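Local atomic coordinates of cellulase (Xanthomonas axonopodis pv. citri, PDB entry 4W7W), a protein that probably hydrolyses the beta-1,4-glucosidic bonds of cellulose as a family 5 glycoside hydrolase and binds cello-oligosaccharide in its active-site cleft. Residues 31-36 and 67-72. Residues are numbered along the deposited sequence; the frame is centred on the assembly and turned at random.
Sequences GAEFNS and RLPFLW. With BGC (beta-D-glucopyranose), chain B; BGC (beta-D-glucopyranose), chain C.
E33 lies alongside P69, both side chains pointing the same way. Its OE1 rests 3.5 Å from P69 CB. CG of E33 sits between the backbone N and the carbonyl carbon (chi1 83°), and the chain then bends at chi2 (-70°). Together they turn the carboxylate back to the start of its own segment. There the syn side of OE1 takes the N-H of G31 (G31 N to E33 OE1, 2.8 Å). OE2 receives the O6 hydroxyl of the chain C glucose, with E33 OE2 to O6 at 2.6 Å, and is also hydrogen-bonded to S30 OG. Both carboxylate oxygens are thus engaged, which fixes the turn of the group.

L71 packs on the CA and CB of E33. With L71 CG anti to the carbonyl carbon (chi1 -60°), its two methyls reach the 31-36 loop and divide it between them: CD2 meets E33 CB at 3.7 Å, and CD1 meets S36 CB. A32 brings its methyl against the backbone of 69-70, with A32 CB 3.3 Å from P69 O.

The fold is the (beta/alpha)8 barrel of family 5. The loop after strand 24-29 packs here on the C-terminal end of the neighbouring parallel strand 65-70, the end that carries the active site in such barrels. W299, from strand 293-301, touches both E33 and P69.

No direct hydrogen bond crosses between the segments. Two waters bridge them instead. One accepts from A32 N and donates to P69 O; the other donates to A32 O and accepts from L71 N.

On the sugar side, the F34 ring lies under the chain B glucose, whose C1 lies over the ring centre, 4.0 Å above its plane. N35 binds the same sugar through its backbone N, which donates to O2 and weakly to O3, and through OD1, which accepts from O3 (N35 OD1 to O3, 2.7 Å).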
ATOM      1  N   GLY A  31      -9.640  -7.614   1.250  1.00  6.10           N
ATOM      2  CA  GLY A  31     -10.490  -8.771   1.040  1.00  6.80           C
ATOM      3  C   GLY A  31     -10.060  -9.635  -0.112  1.00  6.62           C
ATOM      4  O   GLY A  31     -10.314 -10.826  -0.109  1.00  7.01           O
ATOM      5  N   ALA A  32      -9.456  -9.045  -1.140  1.00  6.22           N
ATOM      6  CA  ALA A  32      -9.116  -9.825  -2.328  1.00  6.48           C
ATOM      7  C   ALA A  32      -7.843 -10.633  -2.104  1.00  6.58           C
ATOM      8  O   ALA A  32      -7.541 -11.568  -2.871  1.00  7.32           O
ATOM      9  CB  ALA A  32      -8.997  -8.947  -3.559  1.00  6.34           C
ATOM     10  N   GLU A  33      -7.095 -10.253  -1.070  1.00  6.68           N
ATOM     11  CA  GLU A  33      -5.848 -10.892  -0.691  1.00  7.08           C
ATOM     12  C   GLU A  33      -6.029 -11.922   0.417  1.00  7.73           C
ATOM     13  O   GLU A  33      -5.046 -12.533   0.852  1.00  8.78           O
ATOM     14  CB  GLU A  33      -4.808  -9.843  -0.285  1.00  6.74           C
ATOM     15  CG  GLU A  33      -4.855  -9.321   1.146  1.00  6.88           C
ATOM     16  CD  GLU A  33      -6.020  -8.437   1.529  1.00  6.54           C
ATOM     17  OE1 GLU A  33      -6.999  -8.278   0.757  1.00  6.28           O
ATOM     18  OE2 GLU A  33      -5.951  -7.895   2.650  1.00  8.45           O
ATOM     19  N   PHE A  34      -7.267 -12.123   0.868  1.00  7.94           N
ATOM     20  CA  PHE A  34      -7.542 -13.040   1.966  1.00  9.59           C
ATOM     21  C   PHE A  34      -7.263 -14.491   1.584  1.00  9.75           C
ATOM     22  O   PHE A  34      -7.280 -14.873   0.414  1.00  9.61           O
ATOM     23  CB  PHE A  34      -8.999 -12.904   2.424  1.00 10.29           C
ATOM     24  CG  PHE A  34      -9.233 -11.885   3.513  1.00 11.11           C
ATOM     25  CD1 PHE A  34      -8.590 -10.662   3.553  1.00 12.64           C
ATOM     26  CD2 PHE A  34     -10.145 -12.170   4.499  1.00 14.72           C
ATOM     27  CE1 PHE A  34      -8.862  -9.753   4.555  1.00 14.64           C
ATOM     28  CE2 PHE A  34     -10.413 -11.272   5.511  1.00 17.42           C
ATOM     29  CZ  PHE A  34      -9.773 -10.057   5.537  1.00 17.57           C
ATOM     30  N   ASN A  35      -7.035 -15.301   2.613  1.00 11.99           N
ATOM     31  CA  ASN A  35      -6.843 -16.742   2.477  1.00 13.27           C
ATOM     32  C   ASN A  35      -5.850 -17.018   1.360  1.00 12.77           C
ATOM     33  O   ASN A  35      -6.112 -17.767   0.410  1.00 14.63           O
ATOM     34  CB  ASN A  35      -8.197 -17.418   2.266  1.00 15.11           C
ATOM     35  CG  ASN A  35      -9.104 -17.230   3.465  1.00 16.04           C
ATOM     36  OD1 ASN A  35      -8.791 -17.705   4.556  1.00 21.38           O
ATOM     37  ND2 ASN A  35     -10.201 -16.504   3.289  1.00 16.89           N
ATOM     38  N   SER A  36      -4.676 -16.415   1.511  1.00 11.78           N
ATOM     39  CA  SER A  36      -3.694 -16.414   0.438  1.00 13.06           C
ATOM     40  C   SER A  36      -3.062 -17.774   0.147  1.00 15.99           C
ATOM     41  O   SER A  36      -2.464 -17.931  -0.904  1.00 20.98           O
ATOM     42  CB  SER A  36      -2.606 -15.371   0.683  1.00 14.76           C
ATOM     43  OG  SER A  36      -1.828 -15.695   1.821  1.00 16.95           O
ATOM     44  N   ARG A  67      -6.672   2.017  -1.648  1.00  4.88           N
ATOM     45  CA  ARG A  67      -5.644   1.005  -1.892  1.00  4.62           C
ATOM     46  C   ARG A  67      -6.330  -0.357  -1.945  1.00  4.77           C
ATOM     47  O   ARG A  67      -7.107  -0.685  -1.046  1.00  5.08           O
ATOM     48  CB  ARG A  67      -4.544   1.069  -0.822  1.00  4.70           C
ATOM     49  CG  ARG A  67      -3.400   0.082  -1.042  1.00  4.72           C
ATOM     50  CD  ARG A  67      -2.218   0.447  -0.174  1.00  4.95           C
ATOM     51  NE  ARG A  67      -1.047  -0.409  -0.299  1.00  5.10           N
ATOM     52  CZ  ARG A  67      -0.707  -1.384   0.537  1.00  4.81           C
ATOM     53  NH1 ARG A  67      -1.512  -1.797   1.502  1.00  5.16           N
ATOM     54  NH2 ARG A  67       0.478  -1.946   0.416  1.00  5.24           N
ATOM     55  N   LEU A  68      -6.068  -1.095  -3.018  1.00  4.67           N
ATOM     56  CA  LEU A  68      -6.736  -2.349  -3.311  1.00  4.91           C
ATOM     57  C   LEU A  68      -5.730  -3.497  -3.334  1.00  4.85           C
ATOM     58  O   LEU A  68      -5.080  -3.752  -4.350  1.00  4.94           O
ATOM     59  CB  LEU A  68      -7.444  -2.263  -4.655  1.00  5.17           C
ATOM     60  CG  LEU A  68      -8.271  -3.482  -5.032  1.00  6.05           C
ATOM     61  CD1 LEU A  68      -9.534  -3.554  -4.182  1.00  7.13           C
ATOM     62  CD2 LEU A  68      -8.618  -3.472  -6.510  1.00  7.68           C
ATOM     63  N   PRO A  69      -5.587  -4.193  -2.199  1.00  4.80           N
ATOM     64  CA  PRO A  69      -4.771  -5.413  -2.188  1.00  5.26           C
ATOM     65  C   PRO A  69      -5.360  -6.485  -3.097  1.00  5.17           C
ATOM     66  O   PRO A  69      -6.566  -6.701  -3.103  1.00  5.72           O
ATOM     67  CB  PRO A  69      -4.877  -5.876  -0.728  1.00  5.67           C
ATOM     68  CG  PRO A  69      -5.153  -4.621   0.048  1.00  5.57           C
ATOM     69  CD  PRO A  69      -6.061  -3.830  -0.850  1.00  5.06           C
ATOM     70  N   PHE A  70      -4.488  -7.172  -3.821  1.00  5.23           N
ATOM     71  CA  PHE A  70      -4.862  -8.385  -4.534  1.00  5.46           C
ATOM     72  C   PHE A  70      -3.608  -9.239  -4.670  1.00  5.57           C
ATOM     73  O   PHE A  70      -2.492  -8.780  -4.408  1.00  5.86           O
ATOM     74  CB  PHE A  70      -5.494  -8.095  -5.899  1.00  6.10           C
ATOM     75  CG  PHE A  70      -4.576  -7.385  -6.835  1.00  6.07           C
ATOM     76  CD1 PHE A  70      -4.527  -6.017  -6.811  1.00  8.41           C
ATOM     77  CD2 PHE A  70      -3.753  -8.068  -7.707  1.00  6.68           C
ATOM     78  CE1 PHE A  70      -3.696  -5.311  -7.638  1.00 10.55           C
ATOM     79  CE2 PHE A  70      -2.885  -7.375  -8.534  1.00  8.39           C
ATOM     80  CZ  PHE A  70      -2.867  -5.994  -8.508  1.00  9.46           C
ATOM     81  N   LEU A  71      -3.803 -10.509  -5.006  1.00  5.96           N
ATOM     82  CA  LEU A  71      -2.669 -11.441  -5.047  1.00  6.36           C
ATOM     83  C   LEU A  71      -2.093 -11.638  -6.427  1.00  6.02           C
ATOM     84  O   LEU A  71      -2.810 -11.861  -7.426  1.00  6.24           O
ATOM     85  CB  LEU A  71      -3.051 -12.819  -4.540  1.00  6.89           C
ATOM     86  CG  LEU A  71      -3.549 -12.875  -3.100  1.00  7.77           C
ATOM     87  CD1 LEU A  71      -3.727 -14.321  -2.703  1.00  8.53           C
ATOM     88  CD2 LEU A  71      -2.582 -12.166  -2.160  1.00  8.67           C
ATOM     89  N   TRP A  72      -0.766 -11.613  -6.476  1.00  6.03           N
ATOM     90  CA  TRP A  72      -0.019 -11.949  -7.676  1.00  6.28           C
ATOM     91  C   TRP A  72      -0.473 -13.293  -8.246  1.00  6.63           C
ATOM     92  O   TRP A  72      -0.705 -13.430  -9.441  1.00  6.98           O
ATOM     93  CB  TRP A  72       1.471 -11.948  -7.314  1.00  6.21           C
ATOM     94  CG  TRP A  72       2.431 -12.037  -8.449  1.00  6.22           C
ATOM     95  CD1 TRP A  72       2.162 -12.207  -9.779  1.00  6.83           C
ATOM     96  CD2 TRP A  72       3.851 -11.997  -8.323  1.00  6.40           C
ATOM     97  NE1 TRP A  72       3.338 -12.286 -10.484  1.00  7.38           N
ATOM     98  CE2 TRP A  72       4.389 -12.144  -9.617  1.00  7.27           C
ATOM     99  CE3 TRP A  72       4.719 -11.861  -7.234  1.00  6.83           C
ATOM    100  CZ2 TRP A  72       5.760 -12.169  -9.848  1.00  7.58           C
ATOM    101  CZ3 TRP A  72       6.079 -11.907  -7.458  1.00  7.77           C
ATOM    102  CH2 TRP A  72       6.586 -12.052  -8.758  1.00  7.90           C
TER
HETATM  103  C2  BGC B   2      -6.528 -13.699   6.332  1.00 21.21           C
HETATM  104  C3  BGC B   2      -7.767 -14.577   6.312  1.00 29.30           C
HETATM  105  C4  BGC B   2      -8.382 -14.664   7.706  1.00 33.72           C
HETATM  106  C5  BGC B   2      -8.520 -13.280   8.355  1.00 30.12           C
HETATM  107  C6  BGC B   2      -9.014 -13.358   9.801  1.00 35.33           C
HETATM  108  C1  BGC B   2      -6.749 -12.369   7.038  1.00 20.10           C
HETATM  109  O2  BGC B   2      -6.145 -13.505   4.975  1.00 22.64           O
HETATM  110  O3  BGC B   2      -7.353 -15.856   5.805  1.00 33.67           O
HETATM  111  O4  BGC B   2      -9.674 -15.267   7.596  1.00 36.49           O
HETATM  112  O5  BGC B   2      -7.269 -12.589   8.343  1.00 27.12           O
HETATM  113  O6  BGC B   2      -8.044 -14.016  10.629  1.00 42.07           O
HETATM  114  C2  BGC C   1      -4.521  -8.903   9.491  1.00 20.53           C
HETATM  115  C3  BGC C   1      -4.898 -10.327   9.079  1.00 20.35           C
HETATM  116  C4  BGC C   1      -5.473 -10.397   7.663  1.00 17.87           C
HETATM  117  C5  BGC C   1      -4.604  -9.608   6.698  1.00 16.00           C
HETATM  118  C6  BGC C   1      -5.268  -9.462   5.339  1.00 13.53           C
HETATM  119  C1  BGC C   1      -3.650  -8.255   8.427  1.00 22.06           C
HETATM  120  O1  BGC C   1      -3.375  -6.880   8.742  1.00 26.46           O
HETATM  121  O2  BGC C   1      -3.821  -8.921  10.744  1.00 29.01           O
HETATM  122  O3  BGC C   1      -5.826 -10.853  10.035  1.00 26.24           O
HETATM  123  O4  BGC C   1      -5.479 -11.741   7.187  1.00 20.32           O
HETATM  124  O5  BGC C   1      -4.364  -8.293   7.203  1.00 18.63           O
HETATM  125  O6  BGC C   1      -4.322  -8.898   4.463  1.00 10.89           O
HETATM  126  O   HOH W   1      -8.825  -6.250  -1.604  1.00  6.62           O
HETATM  127  O   HOH W   2      -6.499 -11.436  -5.438  1.00  6.79           O